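Local coordinates for protein peptidoglycan-N-acetylmuramic acid deacetylase PdaC (Bacillus subtilis subsp. subtilis str. 168, PDB 6H8N) that removes acetyl groups from N-acetylmuramic acid residues of peptidoglycan, making the cell wall resistant to lysozyme, here represented by its C-terminal deacetylase domain, at residues I12-S17 against K174-Q179; G153-I158 against S187-V192. The protein carries 1 engineered substitution. All coordinates share one frame; numbering follows the deposited sequence.

Contact 1 of 2, residues I12-S17 against K174-Q179. Engineered in segment 12-17: Ser17 (natural residue Asp).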
loop_
_atom_site.group_PDB
_atom_site.type_symbol
_atom_site.label_atom_id
_atom_site.label_comp_id
_atom_site.label_asym_id
_atom_site.label_seq_id
_atom_site.Cartn_x
_atom_site.Cartn_y
_atom_site.Cartn_z
ATOM N N ILE A 12 -5.360 -10.334 3.923
ATOM C CA ILE A 12 -5.611 -9.388 2.847
ATOM C C ILE A 12 -4.705 -8.191 3.073
ATOM O O ILE A 12 -4.396 -7.830 4.213
ATOM C CB ILE A 12 -7.113 -9.020 2.807
ATOM C CG1 ILE A 12 -7.501 -8.339 1.493
ATOM C CG2 ILE A 12 -7.511 -8.176 4.014
ATOM C CD1 ILE A 12 -8.998 -8.428 1.208
ATOM N N ALA A 13 -4.273 -7.572 1.979
ATOM C CA ALA A 13 -3.396 -6.397 2.020
ATOM C C ALA A 13 -4.168 -5.179 1.529
ATOM O O ALA A 13 -4.377 -5.005 0.324
ATOM C CB ALA A 13 -2.149 -6.627 1.181
ATOM N N LEU A 14 -4.567 -4.321 2.454
ATOM C CA LEU A 14 -5.105 -3.020 2.090
ATOM C C LEU A 14 -3.954 -2.071 1.840
ATOM O O LEU A 14 -3.047 -1.948 2.670
ATOM C CB LEU A 14 -5.979 -2.465 3.209
ATOM C CG LEU A 14 -7.177 -3.277 3.597
ATOM C CD1 LEU A 14 -7.932 -2.588 4.707
ATOM C CD2 LEU A 14 -8.063 -3.459 2.405
ATOM N N THR A 15 -3.983 -1.393 0.708
ATOM C CA THR A 15 -2.908 -0.489 0.347
ATOM C C THR A 15 -3.478 0.851 -0.072
ATOM O O THR A 15 -4.599 0.945 -0.615
ATOM C CB THR A 15 -2.005 -1.055 -0.761
ATOM O OG1 THR A 15 -2.660 -1.007 -2.037
ATOM C CG2 THR A 15 -1.568 -2.473 -0.433
ATOM N N PHE A 16 -2.712 1.900 0.219
ATOM C CA PHE A 16 -3.163 3.273 0.066
ATOM C C PHE A 16 -2.123 4.077 -0.685
ATOM O O PHE A 16 -0.994 4.211 -0.203
ATOM C CB PHE A 16 -3.407 3.915 1.428
ATOM C CG PHE A 16 -4.478 3.229 2.202
ATOM C CD1 PHE A 16 -5.795 3.522 1.938
ATOM C CD2 PHE A 16 -4.185 2.296 3.171
ATOM C CE1 PHE A 16 -6.800 2.899 2.605
ATOM C CE2 PHE A 16 -5.186 1.644 3.852
ATOM C CZ PHE A 16 -6.510 1.946 3.569
ATOM N N SER A 17 -2.508 4.667 -1.804
ATOM C CA SER A 17 -1.611 5.479 -2.613
ATOM C C SER A 17 -2.001 6.943 -2.555
ATOM O O SER A 17 -3.181 7.278 -2.524
ATOM C CB SER A 17 -1.710 5.056 -4.075
ATOM O OG SER A 17 -1.145 3.774 -4.265
ATOM N N LYS A 174 -13.584 -2.351 8.948
ATOM C CA LYS A 174 -14.498 -2.988 9.895
ATOM C C LYS A 174 -15.064 -4.289 9.335
ATOM O O LYS A 174 -15.073 -5.326 10.013
ATOM C CB LYS A 174 -15.634 -2.045 10.242
ATOM C CG LYS A 174 -16.587 -2.653 11.266
ATOM C CD LYS A 174 -17.795 -1.777 11.528
ATOM C CE LYS A 174 -18.602 -2.271 12.730
ATOM N NZ LYS A 174 -17.819 -2.174 14.003
ATOM N N LYS A 175 -15.569 -4.249 8.114
ATOM C CA LYS A 175 -16.220 -5.429 7.554
ATOM C C LYS A 175 -15.237 -6.571 7.322
ATOM O O LYS A 175 -15.560 -7.731 7.580
ATOM C CB LYS A 175 -16.987 -5.063 6.287
ATOM C CG LYS A 175 -18.204 -4.224 6.587
ATOM C CD LYS A 175 -19.045 -3.972 5.369
ATOM C CE LYS A 175 -20.417 -3.454 5.793
ATOM N NZ LYS A 175 -21.215 -3.013 4.650
ATOM N N LEU A 176 -14.037 -6.271 6.828
ATOM C CA LEU A 176 -13.046 -7.330 6.654
ATOM C C LEU A 176 -12.614 -7.906 7.995
ATOM O O LEU A 176 -12.442 -9.128 8.120
ATOM C CB LEU A 176 -11.833 -6.825 5.874
ATOM C CG LEU A 176 -12.086 -6.447 4.418
ATOM C CD1 LEU A 176 -10.851 -5.713 3.882
ATOM C CD2 LEU A 176 -12.417 -7.680 3.578
ATOM N N THR A 177 -12.450 -7.053 9.004
ATOM C CA THR A 177 -12.121 -7.543 10.336
ATOM C C THR A 177 -13.245 -8.426 10.867
ATOM O O THR A 177 -12.985 -9.506 11.415
ATOM C CB THR A 177 -11.819 -6.361 11.266
ATOM O OG1 THR A 177 -10.716 -5.618 10.736
ATOM C CG2 THR A 177 -11.459 -6.847 12.657
ATOM N N ASP A 178 -14.495 -7.997 10.685
ATOM C CA ASP A 178 -15.636 -8.789 11.142
ATOM C C ASP A 178 -15.678 -10.140 10.435
ATOM O O ASP A 178 -16.151 -11.133 11.011
ATOM C CB ASP A 178 -16.954 -8.050 10.868
ATOM C CG ASP A 178 -17.255 -6.909 11.849
ATOM O OD1 ASP A 178 -16.623 -6.776 12.920
ATOM O OD2 ASP A 178 -18.207 -6.140 11.540
ATOM N N GLN A 179 -15.232 -10.204 9.182
ATOM C CA GLN A 179 -15.181 -11.450 8.423
ATOM C C GLN A 179 -13.991 -12.333 8.784
ATOM O O GLN A 179 -13.873 -13.435 8.228
ATOM C CB GLN A 179 -15.169 -11.169 6.918
ATOM C CG GLN A 179 -16.485 -10.663 6.376
ATOM C CD GLN A 179 -16.461 -10.601 4.890
ATOM O OE1 GLN A 179 -15.702 -11.336 4.261
ATOM N NE2 GLN A 179 -17.288 -9.745 4.306
#
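Strand 12-17 packs against the last turn of helix 163-178, and the backbones come nearest where the CA of Ile12 lies 8.6 Å from the CA of Leu176. At that separation the gap is bridged by side chains alone, and no hydrogen bond joins the two segments. Leu176 bridges it mainly through CD1, which touches both Ile12 and Leu14. Leu14 meets it tip to tip, its CD2 3.9 Å from CD1 of Leu176. Ile12 instead lies across the leucine at about a right angle. With CG1 anti to the backbone N (chi1 -165°), both its branches rest against the leucine: CG2 and the CD1 end of the longer arm of Ile12 are each about 4.2 Å from CD1 of Leu176, and CD2 of Leu176 also lies close to that end. Because side chains alternate along a strand, residues 12 and 14 share this face, and a beta-branched isoleucine and a leucine suit it by being bulky and purely apolar. All three residues are buried; Ile156, Leu183 and Met147 pack around them. On the helix, Lys174, Lys175 and Asp178 are exposed, so the turn is amphipathic. Helix 163-178 connects strand 155-159 to strand 182-183, both parallel neighbours of 11-17: a beta-alpha-beta crossover packed over the strand between them, as expected in the distorted beta/alpha barrel of NodB-type deacetylases.

Contact 2 of 2, residues G153-I158 against S187-V192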
loop_
_atom_site.group_PDB
_atom_site.type_symbol
_atom_site.label_atom_id
_atom_site.label_comp_id
_atom_site.label_asym_id
_atom_site.label_seq_id
_atom_site.Cartn_x
_atom_site.Cartn_y
_atom_site.Cartn_z
ATOM N N GLY A 153 -5.652 -13.368 0.247
ATOM C CA GLY A 153 -4.459 -13.164 -0.529
ATOM C C GLY A 153 -4.487 -11.988 -1.473
ATOM O O GLY A 153 -3.496 -11.759 -2.167
ATOM N N ARG A 154 -5.566 -11.226 -1.532
ATOM C CA ARG A 154 -5.678 -10.141 -2.490
ATOM C C ARG A 154 -5.103 -8.848 -1.926
ATOM O O ARG A 154 -4.972 -8.670 -0.710
ATOM C CB ARG A 154 -7.132 -9.942 -2.916
ATOM C CG ARG A 154 -7.660 -11.163 -3.636
ATOM C CD ARG A 154 -9.005 -10.915 -4.273
ATOM N NE ARG A 154 -9.333 -12.037 -5.126
ATOM C CZ ARG A 154 -10.463 -12.725 -5.107
ATOM N NH1 ARG A 154 -10.563 -13.735 -5.944
ATOM N NH2 ARG A 154 -11.463 -12.423 -4.286
ATOM N N THR A 155 -4.764 -7.953 -2.841
ATOM C CA THR A 155 -4.237 -6.629 -2.544
ATOM C C THR A 155 -5.205 -5.595 -3.099
ATOM O O THR A 155 -5.507 -5.602 -4.302
ATOM C CB THR A 155 -2.851 -6.477 -3.167
ATOM O OG1 THR A 155 -1.994 -7.471 -2.603
ATOM C CG2 THR A 155 -2.259 -5.107 -2.894
ATOM N N ILE A 156 -5.681 -4.707 -2.227
ATOM C CA ILE A 156 -6.688 -3.700 -2.556
ATOM C C ILE A 156 -6.005 -2.351 -2.684
ATOM O O ILE A 156 -5.163 -1.996 -1.852
ATOM C CB ILE A 156 -7.769 -3.638 -1.458
ATOM C CG1 ILE A 156 -8.517 -4.971 -1.362
ATOM C CG2 ILE A 156 -8.744 -2.509 -1.725
ATOM C CD1 ILE A 156 -9.286 -5.161 -0.068
ATOM N N LEU A 157 -6.398 -1.571 -3.695
ATOM C CA LEU A 157 -5.926 -0.195 -3.892
ATOM C C LEU A 157 -7.006 0.812 -3.526
ATOM O O LEU A 157 -8.084 0.819 -4.130
ATOM C CB LEU A 157 -5.513 0.010 -5.345
ATOM C CG LEU A 157 -5.235 1.443 -5.812
ATOM C CD1 LEU A 157 -4.102 2.051 -4.994
ATOM C CD2 LEU A 157 -4.943 1.479 -7.306
ATOM N N ILE A 158 -6.703 1.690 -2.572
ATOM C CA ILE A 158 -7.509 2.863 -2.246
ATOM C C ILE A 158 -6.576 4.067 -2.291
ATOM O O ILE A 158 -5.381 3.948 -1.990
ATOM C CB ILE A 158 -8.126 2.692 -0.836
ATOM C CG1 ILE A 158 -9.091 1.498 -0.835
ATOM C CG2 ILE A 158 -8.803 3.975 -0.351
ATOM C CD1 ILE A 158 -9.580 1.073 0.518
ATOM N N SER A 187 4.546 -6.757 2.557
ATOM C CA SER A 187 5.634 -7.696 2.846
ATOM C C SER A 187 5.156 -8.872 3.694
ATOM O O SER A 187 5.624 -10.003 3.507
ATOM C CB SER A 187 6.798 -6.958 3.493
ATOM O OG SER A 187 7.361 -6.067 2.539
ATOM N N GLN A 188 4.223 -8.642 4.625
ATOM C CA GLN A 188 3.685 -9.740 5.411
ATOM C C GLN A 188 2.897 -10.697 4.534
ATOM O O GLN A 188 2.941 -11.915 4.745
ATOM C CB GLN A 188 2.818 -9.211 6.540
ATOM C CG GLN A 188 3.614 -8.604 7.677
ATOM C CD GLN A 188 2.779 -7.785 8.640
ATOM O OE1 GLN A 188 1.624 -7.447 8.387
ATOM N NE2 GLN A 188 3.388 -7.431 9.770
ATOM N N LEU A 189 2.164 -10.173 3.550
ATOM C CA LEU A 189 1.434 -11.040 2.637
ATOM C C LEU A 189 2.399 -11.896 1.818
ATOM O O LEU A 189 2.166 -13.100 1.632
ATOM C CB LEU A 189 0.558 -10.185 1.731
ATOM C CG LEU A 189 -0.156 -10.953 0.615
ATOM C CD1 LEU A 189 -1.074 -12.007 1.182
ATOM C CD2 LEU A 189 -0.889 -9.961 -0.299
ATOM N N GLU A 190 3.488 -11.301 1.321
ATOM C CA GLU A 190 4.508 -12.073 0.615
ATOM C C GLU A 190 5.009 -13.216 1.478
ATOM O O GLU A 190 5.205 -14.341 0.991
ATOM C CB GLU A 190 5.686 -11.173 0.220
ATOM C CG GLU A 190 5.419 -10.162 -0.886
ATOM C CD GLU A 190 6.657 -9.319 -1.212
ATOM O OE1 GLU A 190 6.600 -8.476 -2.144
ATOM O OE2 GLU A 190 7.702 -9.510 -0.541
ATOM N N GLU A 191 5.245 -12.950 2.763
ATOM C CA GLU A 191 5.757 -13.986 3.653
ATOM C C GLU A 191 4.721 -15.080 3.870
ATOM O O GLU A 191 5.056 -16.273 3.897
ATOM C CB GLU A 191 6.185 -13.360 4.982
ATOM C CG GLU A 191 6.612 -14.359 6.049
ATOM C CD GLU A 191 7.779 -15.250 5.644
ATOM O OE1 GLU A 191 8.561 -14.890 4.741
ATOM O OE2 GLU A 191 7.890 -16.328 6.265
ATOM N N VAL A 192 3.455 -14.706 4.041
ATOM C CA VAL A 192 2.406 -15.704 4.182
ATOM C C VAL A 192 2.365 -16.614 2.964
ATOM O O VAL A 192 2.247 -17.845 3.086
ATOM C CB VAL A 192 1.057 -15.018 4.452
ATOM C CG1 VAL A 192 -0.093 -16.011 4.256
ATOM C CG2 VAL A 192 1.063 -14.472 5.852
#
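The peptide group joining Gly153 to Arg154 lies with one face against Leu189, whose two methyls sit over the same side of its plane. CD2 stands almost above the carbonyl oxygen, 3.7 Å from Gly153 O, while CD1 extends to the alpha carbon, 4.0 Å from Gly153 CA. No aromatic ring takes part, so the contact is one of methyls on an amide surface. The same carbonyl oxygen also receives a weak hydrogen bond from Lys193 NZ, one residue beyond the 187-192 segment. Glycine fits here because its positive phi (79°) is one it adopts readily. The CA atoms of Gly153 and Leu189 are 7.0 Å apart. Contact is made at the entrance to strand 155-159, by the first part of helix 186-197. In a NodB-type beta/alpha barrel the catalytic groups gather at the opposite, C-terminal ends of the strands, so this helix packs on the far end of the barrel; the side chain of Thr155 is still about 13 Å from the zinc ion. Thr155 comes at Leu189 on a slant, its OG1 3.6 Å from CD2 of Leu189. Leu189 reaches both partners because its CG runs anti to the backbone N (chi1 174°), and it rests on Val11 as well. The side chain of Arg154 starts out away from the helix, and only the carbonyl oxygen of this residue comes near the leucine, Arg154 O being 4.3 Å from CD2 of Leu189.

How the contacts relate
Strand 11-17 and strand 155-159 are neighbours in one parallel sheet, so the two contacts, with centres about 10 Å apart, share a framework: Ala13 O pairs with Ile156 N, and Thr15 OG1 with Ile156 O. Each contact sets one helical leucine against a strand, but in different surroundings. Contact 1 lies wholly in the core and is apolar, carbon meeting carbon on the barrel's flank. Contact 2 is partly buried at the strands' beginning, where the leucine meets main-chain and hydroxyl oxygens and an exposed arginine lies beside it. Their segments alternate along the chain, with helix 163-178 of contact 1 following directly on the strand of contact 2.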